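Orotidine 5'-phosphate decarboxylase (Streptomyces avermitilis, PDB 3V75) probably catalyses the decarboxylation of orotidine 5'-phosphate to UMP, the last step of de novo UMP biosynthesis. Local coordinates at residues V148-G153 / L171-L176; F217-G222 / L233-P238; I45-S50 / S86-R91; D59-L64 / E90-R95. One frame throughout, in Å; residues are numbered along the deposited sequence. Where two conformers were deposited one is given.

Interaction 1 of 4, residues V148-G153 / L171-L176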
loop_
_atom_site.group_PDB
_atom_site.type_symbol
_atom_site.label_atom_id
_atom_site.label_comp_id
_atom_site.label_asym_id
_atom_site.label_seq_id
_atom_site.Cartn_x
_atom_site.Cartn_y
_atom_site.Cartn_z
ATOM N N VAL A 148 -7.782 -0.614 -2.346
ATOM C CA VAL A 148 -6.717 -1.547 -2.764
ATOM C C VAL A 148 -6.224 -1.216 -4.148
ATOM O O VAL A 148 -6.974 -0.696 -4.997
ATOM C CB VAL A 148 -7.175 -3.039 -2.712
ATOM C CG1 VAL A 148 -7.504 -3.438 -1.269
ATOM C CG2 VAL A 148 -8.410 -3.278 -3.612
ATOM N N SER A 149 -4.956 -1.513 -4.386
ATOM C CA SER A 149 -4.322 -1.202 -5.663
ATOM C C SER A 149 -4.199 -2.551 -6.412
ATOM O O SER A 149 -3.870 -3.582 -5.798
ATOM C CB SER A 149 -2.973 -0.542 -5.341
ATOM O OG SER A 149 -2.258 -0.063 -6.479
ATOM N N PRO A 150 -4.561 -2.600 -7.694
ATOM C CA PRO A 150 -4.524 -3.890 -8.406
ATOM C C PRO A 150 -3.325 -4.028 -9.328
ATOM O O PRO A 150 -3.470 -4.764 -10.323
ATOM C CB PRO A 150 -5.806 -3.859 -9.199
ATOM C CG PRO A 150 -5.899 -2.360 -9.619
ATOM C CD PRO A 150 -5.377 -1.595 -8.410
ATOM N N TYR A 151 -2.176 -3.435 -9.040
ATOM C CA TYR A 151 -1.015 -3.559 -9.913
ATOM C C TYR A 151 -0.613 -5.045 -10.123
ATOM O O TYR A 151 -0.085 -5.429 -11.172
ATOM C CB TYR A 151 0.200 -2.721 -9.406
ATOM C CG TYR A 151 1.373 -2.713 -10.339
ATOM C CD1 TYR A 151 1.437 -1.802 -11.459
ATOM C CD2 TYR A 151 2.432 -3.609 -10.211
ATOM C CE1 TYR A 151 2.513 -1.812 -12.335
ATOM C CE2 TYR A 151 3.501 -3.642 -11.100
ATOM C CZ TYR A 151 3.578 -2.679 -12.191
ATOM O OH TYR A 151 4.637 -2.763 -13.091
ATOM N N LEU A 152 -0.832 -5.860 -9.085
ATOM C CA LEU A 152 -0.445 -7.279 -9.145
ATOM C C LEU A 152 -1.544 -8.144 -9.792
ATOM O O LEU A 152 -1.374 -9.368 -9.936
ATOM C CB LEU A 152 -0.079 -7.780 -7.741
ATOM C CG LEU A 152 1.036 -6.964 -7.102
ATOM C CD1 LEU A 152 1.235 -7.347 -5.637
ATOM C CD2 LEU A 152 2.353 -7.167 -7.843
ATOM N N GLY A 153 -2.636 -7.511 -10.236
ATOM C CA GLY A 153 -3.683 -8.177 -10.985
ATOM C C GLY A 153 -4.938 -8.336 -10.143
ATOM O O GLY A 153 -4.849 -8.552 -8.935
ATOM N N LEU A 171 -14.631 -3.389 -0.855
ATOM C CA LEU A 171 -13.347 -2.890 -1.343
ATOM C C LEU A 171 -13.612 -1.753 -2.323
ATOM O O LEU A 171 -14.681 -1.717 -2.953
ATOM C CB LEU A 171 -12.554 -3.968 -2.104
ATOM C CG LEU A 171 -12.202 -5.242 -1.313
ATOM C CD1 LEU A 171 -11.490 -6.252 -2.269
ATOM C CD2 LEU A 171 -11.339 -4.969 -0.101
ATOM N N PHE A 172 -12.631 -0.852 -2.456
ATOM C CA PHE A 172 -12.583 0.076 -3.593
ATOM C C PHE A 172 -11.273 -0.147 -4.296
ATOM O O PHE A 172 -10.190 0.110 -3.743
ATOM C CB PHE A 172 -12.692 1.520 -3.124
ATOM C CG PHE A 172 -14.096 1.893 -2.652
ATOM C CD1 PHE A 172 -14.448 1.779 -1.303
ATOM C CD2 PHE A 172 -15.073 2.326 -3.570
ATOM C CE1 PHE A 172 -15.733 2.112 -0.882
ATOM C CE2 PHE A 172 -16.341 2.652 -3.144
ATOM C CZ PHE A 172 -16.674 2.550 -1.805
ATOM N N VAL A 173 -11.365 -0.651 -5.521
ATOM C CA VAL A 173 -10.185 -0.944 -6.325
ATOM C C VAL A 173 -9.817 0.279 -7.129
ATOM O O VAL A 173 -10.679 0.841 -7.799
ATOM C CB VAL A 173 -10.470 -2.149 -7.283
ATOM C CG1 VAL A 173 -9.233 -2.451 -8.143
ATOM C CG2 VAL A 173 -10.885 -3.388 -6.437
ATOM N N LEU A 174 -8.549 0.692 -7.094
ATOM C CA LEU A 174 -8.138 1.829 -7.923
ATOM C C LEU A 174 -8.425 1.527 -9.384
ATOM O O LEU A 174 -8.015 0.474 -9.895
ATOM C CB LEU A 174 -6.648 2.092 -7.784
ATOM C CG LEU A 174 -6.114 2.346 -6.378
ATOM C CD1 LEU A 174 -4.623 2.582 -6.386
ATOM C CD2 LEU A 174 -6.851 3.550 -5.719
ATOM N N ALA A 175 -9.135 2.424 -10.071
ATOM C CA ALA A 175 -9.412 2.216 -11.490
ATOM C C ALA A 175 -8.915 3.385 -12.338
ATOM O O ALA A 175 -8.072 3.224 -13.207
ATOM C CB ALA A 175 -10.904 1.956 -11.724
ATOM N N LEU A 176 -9.445 4.580 -12.064
ATOM C CA LEU A 176 -9.166 5.781 -12.865
ATOM C C LEU A 176 -8.901 6.940 -11.902
ATOM O O LEU A 176 -9.788 7.334 -11.136
ATOM C CB LEU A 176 -10.382 6.098 -13.718
ATOM C CG LEU A 176 -10.581 5.109 -14.870
ATOM C CD1 LEU A 176 -11.988 5.177 -15.420
ATOM C CD2 LEU A 176 -9.527 5.367 -15.984
#

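Interaction 2 of 4, residues F217-G222 / L233-P238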
loop_
_atom_site.group_PDB
_atom_site.type_symbol
_atom_site.label_atom_id
_atom_site.label_comp_id
_atom_site.label_asym_id
_atom_site.label_seq_id
_atom_site.Cartn_x
_atom_site.Cartn_y
_atom_site.Cartn_z
ATOM N N PHE A 217 -18.329 -4.239 -4.081
ATOM C CA PHE A 217 -16.996 -4.106 -4.664
ATOM C C PHE A 217 -16.972 -2.943 -5.634
ATOM O O PHE A 217 -17.566 -2.991 -6.705
ATOM C CB PHE A 217 -16.539 -5.475 -5.221
ATOM C CG PHE A 217 -16.527 -6.516 -4.134
ATOM C CD1 PHE A 217 -15.508 -6.518 -3.190
ATOM C CD2 PHE A 217 -17.604 -7.361 -3.945
ATOM C CE1 PHE A 217 -15.533 -7.415 -2.093
ATOM C CE2 PHE A 217 -17.626 -8.267 -2.860
ATOM C CZ PHE A 217 -16.590 -8.276 -1.944
ATOM N N GLY A 218 -16.316 -1.876 -5.193
ATOM C CA GLY A 218 -16.373 -0.610 -5.926
ATOM C C GLY A 218 -15.047 -0.259 -6.544
ATOM O O GLY A 218 -14.057 -1.002 -6.426
ATOM N N ALA A 219 -15.035 0.884 -7.237
ATOM C CA ALA A 219 -13.841 1.402 -7.905
ATOM C C ALA A 219 -13.555 2.822 -7.411
ATOM O O ALA A 219 -14.490 3.561 -7.081
ATOM C CB ALA A 219 -14.060 1.458 -9.429
ATOM N N VAL A 220 -12.282 3.209 -7.420
ATOM C CA VAL A 220 -11.912 4.609 -7.249
ATOM C C VAL A 220 -11.872 5.235 -8.657
ATOM O O VAL A 220 -11.154 4.748 -9.544
ATOM C CB VAL A 220 -10.550 4.765 -6.547
ATOM C CG1 VAL A 220 -10.229 6.273 -6.396
ATOM C CG2 VAL A 220 -10.598 4.043 -5.172
ATOM N N VAL A 221 -12.677 6.286 -8.856
ATOM C CA VAL A 221 -12.816 6.966 -10.154
ATOM C C VAL A 221 -12.826 8.460 -9.862
ATOM O O VAL A 221 -13.768 8.971 -9.226
ATOM C CB VAL A 221 -14.135 6.589 -10.836
ATOM C CG1 VAL A 221 -14.266 7.267 -12.209
ATOM C CG2 VAL A 221 -14.203 5.068 -11.031
ATOM N N GLY A 222 -11.778 9.152 -10.280
ATOM C CA GLY A 222 -11.629 10.570 -9.975
ATOM C C GLY A 222 -12.690 11.439 -10.636
ATOM O O GLY A 222 -12.937 11.314 -11.852
ATOM N N LEU A 233 -19.138 2.608 -16.417
ATOM C CA LEU A 233 -19.131 2.719 -14.961
ATOM C C LEU A 233 -20.329 2.005 -14.314
ATOM O O LEU A 233 -20.475 2.061 -13.079
ATOM C CB LEU A 233 -19.109 4.209 -14.551
ATOM C CG LEU A 233 -17.897 4.977 -15.061
ATOM C CD1 LEU A 233 -17.990 6.475 -14.579
ATOM C CD2 LEU A 233 -16.612 4.333 -14.607
ATOM N N ASP A 234 -21.161 1.346 -15.127
ATOM C CA ASP A 234 -22.324 0.550 -14.712
ATOM C C ASP A 234 -21.782 -0.751 -14.110
ATOM O O ASP A 234 -21.960 -1.792 -14.770
ATOM C CB ASP A 234 -23.179 0.147 -15.947
ATOM C CG ASP A 234 -24.569 -0.434 -15.568
ATOM O OD1 ASP A 234 -24.848 -0.548 -14.366
ATOM O OD2 ASP A 234 -25.372 -0.769 -16.496
ATOM N N ILE A 235 -21.120 -0.734 -12.956
ATOM C CA ILE A 235 -20.521 -1.957 -12.385
ATOM C C ILE A 235 -21.328 -2.522 -11.229
ATOM O O ILE A 235 -20.902 -3.483 -10.579
ATOM C CB ILE A 235 -19.064 -1.711 -11.936
ATOM C CG1 ILE A 235 -19.001 -0.651 -10.838
ATOM C CG2 ILE A 235 -18.229 -1.310 -13.151
ATOM C CD1 ILE A 235 -17.658 -0.561 -10.112
ATOM N N ASN A 236 -22.505 -1.958 -10.979
ATOM C CA ASN A 236 -23.333 -2.372 -9.831
ATOM C C ASN A 236 -22.532 -2.367 -8.531
ATOM O O ASN A 236 -22.708 -3.234 -7.636
ATOM C CB ASN A 236 -24.030 -3.726 -10.043
ATOM C CG ASN A 236 -25.060 -3.996 -8.978
ATOM O OD1 ASN A 236 -25.737 -3.056 -8.521
ATOM N ND2 ASN A 236 -25.165 -5.244 -8.523
ATOM N N GLY A 237 -21.646 -1.377 -8.408
ATOM C CA GLY A 237 -20.908 -1.162 -7.172
ATOM C C GLY A 237 -20.584 0.306 -7.009
ATOM O O GLY A 237 -20.746 1.100 -7.953
ATOM N N PRO A 238 -20.176 0.686 -5.806
ATOM C CA PRO A 238 -19.993 2.115 -5.505
ATOM C C PRO A 238 -18.752 2.674 -6.210
ATOM O O PRO A 238 -17.745 1.943 -6.437
ATOM C CB PRO A 238 -19.819 2.141 -3.988
ATOM C CG PRO A 238 -19.282 0.744 -3.636
ATOM C CD PRO A 238 -19.953 -0.189 -4.639
#

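Interaction 3 of 4, residues I45-S50 / S86-R91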
loop_
_atom_site.group_PDB
_atom_site.type_symbol
_atom_site.label_atom_id
_atom_site.label_comp_id
_atom_site.label_asym_id
_atom_site.label_seq_id
_atom_site.Cartn_x
_atom_site.Cartn_y
_atom_site.Cartn_z
ATOM N N ILE A 45 -10.726 12.060 6.380
ATOM C CA ILE A 45 -10.071 12.451 7.627
ATOM C C ILE A 45 -8.594 12.505 7.248
ATOM O O ILE A 45 -7.903 11.455 7.151
ATOM C CB ILE A 45 -10.327 11.470 8.771
ATOM C CG1 ILE A 45 -11.826 11.238 8.953
ATOM C CG2 ILE A 45 -9.689 11.979 10.076
ATOM C CD1 ILE A 45 -12.198 10.306 10.147
ATOM N N ASP A 46 -8.113 13.728 6.986
ATOM C CA ASP A 46 -6.849 13.957 6.299
ATOM C C ASP A 46 -5.936 14.872 7.108
ATOM O O ASP A 46 -5.780 16.056 6.767
ATOM C CB ASP A 46 -7.118 14.622 4.935
ATOM C CG ASP A 46 -7.882 13.732 4.010
ATOM O OD1 ASP A 46 -7.566 12.535 3.923
ATOM O OD2 ASP A 46 -8.846 14.203 3.371
ATOM N N PRO A 47 -5.364 14.369 8.211
ATOM C CA PRO A 47 -4.582 15.236 9.103
ATOM C C PRO A 47 -3.162 15.428 8.566
ATOM O O PRO A 47 -2.175 15.065 9.240
ATOM C CB PRO A 47 -4.562 14.464 10.438
ATOM C CG PRO A 47 -4.687 12.997 9.977
ATOM C CD PRO A 47 -5.647 13.049 8.797
ATOM N N HIS A 48 -3.034 15.974 7.363
ATOM C CA HIS A 48 -1.698 16.337 6.881
ATOM C C HIS A 48 -1.203 17.606 7.545
ATOM O O HIS A 48 -1.982 18.368 8.147
ATOM C CB HIS A 48 -1.623 16.440 5.349
ATOM C CG HIS A 48 -2.735 17.207 4.714
ATOM N ND1 HIS A 48 -2.862 18.581 4.824
ATOM C CD2 HIS A 48 -3.749 16.795 3.908
ATOM C CE1 HIS A 48 -3.909 18.978 4.119
ATOM N NE2 HIS A 48 -4.473 17.914 3.563
ATOM N N ALA A 49 0.103 17.835 7.460
ATOM C CA ALA A 49 0.689 18.965 8.169
ATOM C C ALA A 49 0.049 20.318 7.799
ATOM O O ALA A 49 -0.094 21.160 8.680
ATOM C CB ALA A 49 2.230 19.024 7.969
ATOM N N SER A 50 -0.326 20.513 6.520
ATOM C CA SER A 50 -0.972 21.749 6.058
ATOM C C SER A 50 -2.248 21.983 6.881
ATOM O O SER A 50 -2.413 23.019 7.531
ATOM C CB SER A 50 -1.312 21.609 4.565
ATOM O OG SER A 50 -1.697 22.824 3.973
ATOM N N SER A 86 -4.688 6.649 5.570
ATOM C CA SER A 86 -3.739 5.972 6.444
ATOM C C SER A 86 -2.369 6.652 6.468
ATOM O O SER A 86 -1.737 6.706 7.526
ATOM C CB SER A 86 -3.579 4.518 5.974
ATOM O OG SER A 86 -2.828 3.787 6.918
ATOM N N ALA A 87 -1.888 7.140 5.327
ATOM C CA ALA A 87 -0.523 7.671 5.284
ATOM C C ALA A 87 -0.277 8.784 6.295
ATOM O O ALA A 87 0.809 8.922 6.838
ATOM C CB ALA A 87 -0.164 8.169 3.872
ATOM N N PHE A 88 -1.303 9.615 6.514
ATOM C CA PHE A 88 -1.135 10.766 7.402
ATOM C C PHE A 88 -1.020 10.354 8.870
ATOM O O PHE A 88 -0.533 11.123 9.686
ATOM C CB PHE A 88 -2.268 11.784 7.202
ATOM C CG PHE A 88 -2.333 12.320 5.789
ATOM C CD1 PHE A 88 -1.186 12.763 5.145
ATOM C CD2 PHE A 88 -3.544 12.397 5.114
ATOM C CE1 PHE A 88 -1.270 13.267 3.804
ATOM C CE2 PHE A 88 -3.607 12.885 3.824
ATOM C CZ PHE A 88 -2.471 13.304 3.185
ATOM N N PHE A 89 -1.475 9.139 9.187
ATOM C CA PHE A 89 -1.331 8.559 10.520
ATOM C C PHE A 89 0.007 7.778 10.588
ATOM O O PHE A 89 0.739 7.857 11.573
ATOM C CB PHE A 89 -2.531 7.634 10.798
ATOM C CG PHE A 89 -3.841 8.352 10.856
ATOM C CD1 PHE A 89 -4.391 8.733 12.089
ATOM C CD2 PHE A 89 -4.508 8.684 9.683
ATOM C CE1 PHE A 89 -5.604 9.423 12.161
ATOM C CE2 PHE A 89 -5.738 9.374 9.736
ATOM C CZ PHE A 89 -6.286 9.744 10.994
ATOM N N GLU A 90 0.312 7.026 9.517
ATOM C CA GLU A 90 1.490 6.153 9.514
ATOM C C GLU A 90 2.772 6.943 9.653
ATOM O O GLU A 90 3.790 6.416 10.118
ATOM C CB GLU A 90 1.568 5.358 8.208
ATOM C CG GLU A 90 0.480 4.354 8.032
ATOM C CD GLU A 90 0.653 3.568 6.754
ATOM O OE1 GLU A 90 1.811 3.248 6.387
ATOM O OE2 GLU A 90 -0.366 3.281 6.086
ATOM N N ARG A 91 2.751 8.208 9.213
ATOM C CA ARG A 91 3.960 9.038 9.294
ATOM C C ARG A 91 4.419 9.239 10.738
ATOM O O ARG A 91 5.579 9.575 10.974
ATOM C CB ARG A 91 3.768 10.391 8.563
ATOM C CG ARG A 91 2.779 11.305 9.253
ATOM C CD ARG A 91 2.317 12.394 8.279
ATOM N NE ARG A 91 1.322 13.302 8.873
ATOM C CZ ARG A 91 1.644 14.480 9.414
ATOM N NH1 ARG A 91 2.918 14.872 9.459
ATOM N NH2 ARG A 91 0.684 15.257 9.927
#

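Interaction 4 of 4, residues D59-L64 / E90-R95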
loop_
_atom_site.group_PDB
_atom_site.type_symbol
_atom_site.label_atom_id
_atom_site.label_comp_id
_atom_site.label_asym_id
_atom_site.label_seq_id
_atom_site.Cartn_x
_atom_site.Cartn_y
_atom_site.Cartn_z
ATOM N N ASP A 59 2.396 19.840 14.246
ATOM C CA ASP A 59 2.555 18.719 13.327
ATOM C C ASP A 59 3.143 17.548 14.075
ATOM O O ASP A 59 4.334 17.218 13.923
ATOM C CB ASP A 59 3.462 19.110 12.166
ATOM C CG ASP A 59 3.617 18.000 11.169
ATOM O OD1 ASP A 59 2.616 17.318 10.839
ATOM O OD2 ASP A 59 4.758 17.856 10.692
ATOM N N ASP A 60 2.349 16.959 14.949
ATOM C CA ASP A 60 2.830 15.855 15.763
ATOM C C ASP A 60 1.668 15.010 16.172
ATOM O O ASP A 60 0.530 15.303 15.787
ATOM C CB ASP A 60 3.663 16.304 16.975
ATOM C CG ASP A 60 2.912 17.260 17.898
ATOM O OD1 ASP A 60 1.651 17.284 17.895
ATOM O OD2 ASP A 60 3.597 17.999 18.660
ATOM N N VAL A 61 1.949 13.956 16.943
ATOM C CA VAL A 61 0.933 12.984 17.331
ATOM C C VAL A 61 -0.206 13.651 18.109
ATOM O O VAL A 61 -1.386 13.322 17.898
ATOM C CB VAL A 61 1.532 11.833 18.203
ATOM C CG1 VAL A 61 0.427 11.047 18.904
ATOM C CG2 VAL A 61 2.293 10.897 17.336
ATOM N N ALA A 62 0.140 14.561 19.019
ATOM C CA ALA A 62 -0.906 15.266 19.787
ATOM C C ALA A 62 -1.834 16.090 18.864
ATOM O O ALA A 62 -3.052 16.107 19.067
ATOM C CB ALA A 62 -0.270 16.165 20.863
ATOM N N GLY A 63 -1.255 16.741 17.846
ATOM C CA GLY A 63 -2.035 17.493 16.872
ATOM C C GLY A 63 -2.917 16.583 16.031
ATOM O O GLY A 63 -4.126 16.839 15.822
ATOM N N LEU A 64 -2.303 15.503 15.540
ATOM C CA LEU A 64 -3.020 14.452 14.805
ATOM C C LEU A 64 -4.240 13.971 15.575
ATOM O O LEU A 64 -5.357 13.831 15.026
ATOM C CB LEU A 64 -2.072 13.256 14.623
ATOM C CG LEU A 64 -2.664 12.028 13.927
ATOM C CD1 LEU A 64 -2.553 12.252 12.436
ATOM C CD2 LEU A 64 -1.829 10.779 14.296
ATOM N N GLU A 90 0.312 7.026 9.517
ATOM C CA GLU A 90 1.490 6.153 9.514
ATOM C C GLU A 90 2.772 6.943 9.653
ATOM O O GLU A 90 3.790 6.416 10.118
ATOM C CB GLU A 90 1.568 5.358 8.208
ATOM C CG GLU A 90 0.480 4.354 8.032
ATOM C CD GLU A 90 0.653 3.568 6.754
ATOM O OE1 GLU A 90 1.811 3.248 6.387
ATOM O OE2 GLU A 90 -0.366 3.281 6.086
ATOM N N ARG A 91 2.751 8.208 9.213
ATOM C CA ARG A 91 3.960 9.038 9.294
ATOM C C ARG A 91 4.419 9.239 10.738
ATOM O O ARG A 91 5.579 9.575 10.974
ATOM C CB ARG A 91 3.768 10.391 8.563
ATOM C CG ARG A 91 2.779 11.305 9.253
ATOM C CD ARG A 91 2.317 12.394 8.279
ATOM N NE ARG A 91 1.322 13.302 8.873
ATOM C CZ ARG A 91 1.644 14.480 9.414
ATOM N NH1 ARG A 91 2.918 14.872 9.459
ATOM N NH2 ARG A 91 0.684 15.257 9.927
ATOM N N PHE A 92 3.512 9.012 11.695
ATOM C CA PHE A 92 3.876 9.055 13.117
ATOM C C PHE A 92 4.127 7.660 13.722
ATOM O O PHE A 92 4.237 7.531 14.939
ATOM C CB PHE A 92 2.829 9.846 13.932
ATOM C CG PHE A 92 2.718 11.288 13.513
ATOM C CD1 PHE A 92 3.824 12.142 13.606
ATOM C CD2 PHE A 92 1.538 11.767 12.953
ATOM C CE1 PHE A 92 3.724 13.488 13.185
ATOM C CE2 PHE A 92 1.435 13.117 12.527
ATOM C CZ PHE A 92 2.516 13.951 12.653
ATOM N N GLY A 93 4.249 6.639 12.884
ATOM C CA GLY A 93 4.538 5.288 13.367
ATOM C C GLY A 93 3.389 4.698 14.173
ATOM O O GLY A 93 2.195 5.025 13.960
ATOM N N SER A 94 3.741 3.810 15.100
ATOM C CA SER A 94 2.738 3.080 15.865
ATOM C C SER A 94 1.811 4.006 16.657
ATOM O O SER A 94 0.627 3.727 16.772
ATOM C CB SER A 94 3.411 2.082 16.813
ATOM O OG SER A 94 4.303 2.739 17.691
ATOM N N ARG A 95 2.344 5.107 17.174
ATOM C CA ARG A 95 1.503 6.042 17.913
ATOM C C ARG A 95 0.463 6.713 17.007
ATOM O O ARG A 95 -0.672 6.982 17.445
ATOM C CB ARG A 95 2.374 7.092 18.592
ATOM C CG ARG A 95 3.217 6.492 19.746
ATOM C CD ARG A 95 4.097 7.579 20.397
ATOM N NE ARG A 95 3.268 8.545 21.122
ATOM C CZ ARG A 95 3.519 9.858 21.194
ATOM N NH1 ARG A 95 4.617 10.374 20.591
ATOM N NH2 ARG A 95 2.688 10.654 21.884
#

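Interaction 1 of 4, residues V148-G153 / L171-L176
V148 is held to the neighbouring strand through both of its backbone polar groups. Its N donates to F172 O at 2.9 Å, and its O accepts from L174 N at 3.0 Å. The same V148 O also meets V173 CA in a CA-H...O contact, the usual pattern of parallel strands, so the oxygen is well satisfied although buried. Past the bridge S149 turns its backbone bond to R120, on the other side, while P150 stays against V173 and L174. Branched valines suit the paired positions; V148 CG2 and V173 CG2 meet at 3.8 Å on the face turned to helix 196-207. P150 starts a type I turn in which its O accepts from G153 N, and its ring crosses V173, CG lying 3.6 Å from V173 CG1. Without that ring, as with an alanine here, V173 CG1 would probably lose its partner and the start of the turn be freer to move. Y151 OH bonds to A175 O of the second subunit. The L174 side chain comes close to K119, the predicted proton donor. The pair is one of adjacent parallel strands of a TIM barrel, at the end where the active site probably lies.

Interaction 2 of 4, residues F217-G222 / L233-P238
A219 on strand 217-221 meets P238 and I235 of the returning loop just where that loop enters the next strand of the TIM barrel, 239-241. The strands run parallel, so the chain has to travel back along the barrel before pairing, and it does so here without a helix between the two segments. The I235 side chain reaches toward strand 217-221: CG1 stands between the backbone N and the carbonyl carbon (chi1 62°), and from there the chain extends to CD1, which ends 4.2 Å from A219 CB. A methyl group against a methyl group needs little room, which suits an alanine also pressed by L201 and L204 of helix 196-207. Further along, V221 and L233 meet by single branches, CG2 to CD2 at 4.4 Å. P238 lays its ring beside the backbone of G218, with CD 3.8 Å from G218 CA, and F172 of strand 170-176 packs on the proline. F217 turns its side chain away from the loop, into helices 158-167 and 196-207, and offers only its backbone here. Glycine suits G218, since a CB would collide with P238 O, and G237, where it would run into F217 O. N208 ND2 binds both F217 O and I235 O, tying the two segments from outside. The one hydrogen bond between them runs from A219 N to P238 O, 3.0 Å long, with an N-H...O angle of 148°.

Interaction 3 of 4, residues I45-S50 / S86-R91
F88 and H48 carry the contact, with the phenyl ring turning one side to the loop, H48 CB over its face and D46 CA obliquely beside it. From the helix, F88 CB touches P47 CG at 3.9 Å. The torsion that sets CG anti to the carbonyl carbon (chi1 -60°) aims the ring at the turn: CD2 rests against D46 CA at 3.8 Å, and CE2 lies 4.0 Å from D46 OD1 at the ring edge. On the other edge CE1 meets H48 CB at 3.5 Å, a CH-pi contact, and at the tip CZ lies 3.8 Å from H48 CD2. The imidazole thus points its edge at the phenyl face, a T-shaped pair with planes at 75°. Replacing F88 by an alanine would probably open a gap under the inverse gamma turn centred on P47 and leave the H48 ring free to turn. P47 puts CG over the face of F89, and its O accepts from the long R91 through NH2 at 2.9 Å; R91 NH1 pairs with E132 of the second subunit. D46 OD2 bonds to S270. The contact joins the loop after strand 42-45 to the short helix 86-90 that follows strand 81-84, with helix 61-75 packed on P47 and F89.

Interaction 4 of 4, residues D59-L64 / E90-R95
D59 OD1 is gripped by two nitrogens of R91, NH1 at 2.8 Å and NH2 at 3.0 Å, in an end-on salt bridge. NH1 comes to the syn lone pair, whereas NH2 meets the oxygen nearly along its C-O axis; OD1 lies in the guanidinium plane, only 16° from the carboxylate plane. The D59 side chain reaches this point because CG stands anti to the backbone N (chi1 -178°). Sharing one oxygen between two N-H groups probably stabilises the charged carboxylate. F92 lies against the bridge, its CZ over one face of the R91 guanidinium. One face of its ring covers the start of the helix, with V61 N over the centre, and the opposite face receives R91 CG. A flat aromatic suits this slot: CE1 lies 3.6 Å from D60 CA and CD2 lies 3.8 Å from L64 CD2. V61 divides its branches, CG2 against F92 CB at 3.6 Å and CG1 over the face of the R95 guanidinium, whose chain bends at chi3 (69°) to come across it. D60 caps the helix, its OD1 accepting from G63 N at 3.0 Å and also bonding to S58. These residues join the N-terminal end of helix 61-75 to the turn between helices 86-90 and 93-109, with L52 of helix 49-54 touching both D59 and R91.

Overall arrangement
From the N terminus, the chain leaves strand 42-45 and runs through helices 49-54 and 61-75 and strand 81-84 before interaction 3 closes that long loop. Interaction 4 opens inside that loop but closes beyond it, so the two spans cross; they share E90 and R91, their centres are about 8 Å apart, and L64 packs on P47 and F89. Then come interaction 1, joining the fourth and fifth barrel strands around helix 158-167, and interaction 2, joining the sixth strand to the approach to the seventh. These two meet where strands 170-176 and 217-221 pair. Interactions 2 and 3 lie on opposite sides of the chain's centre; 1, 3 and 4 touch the second subunit.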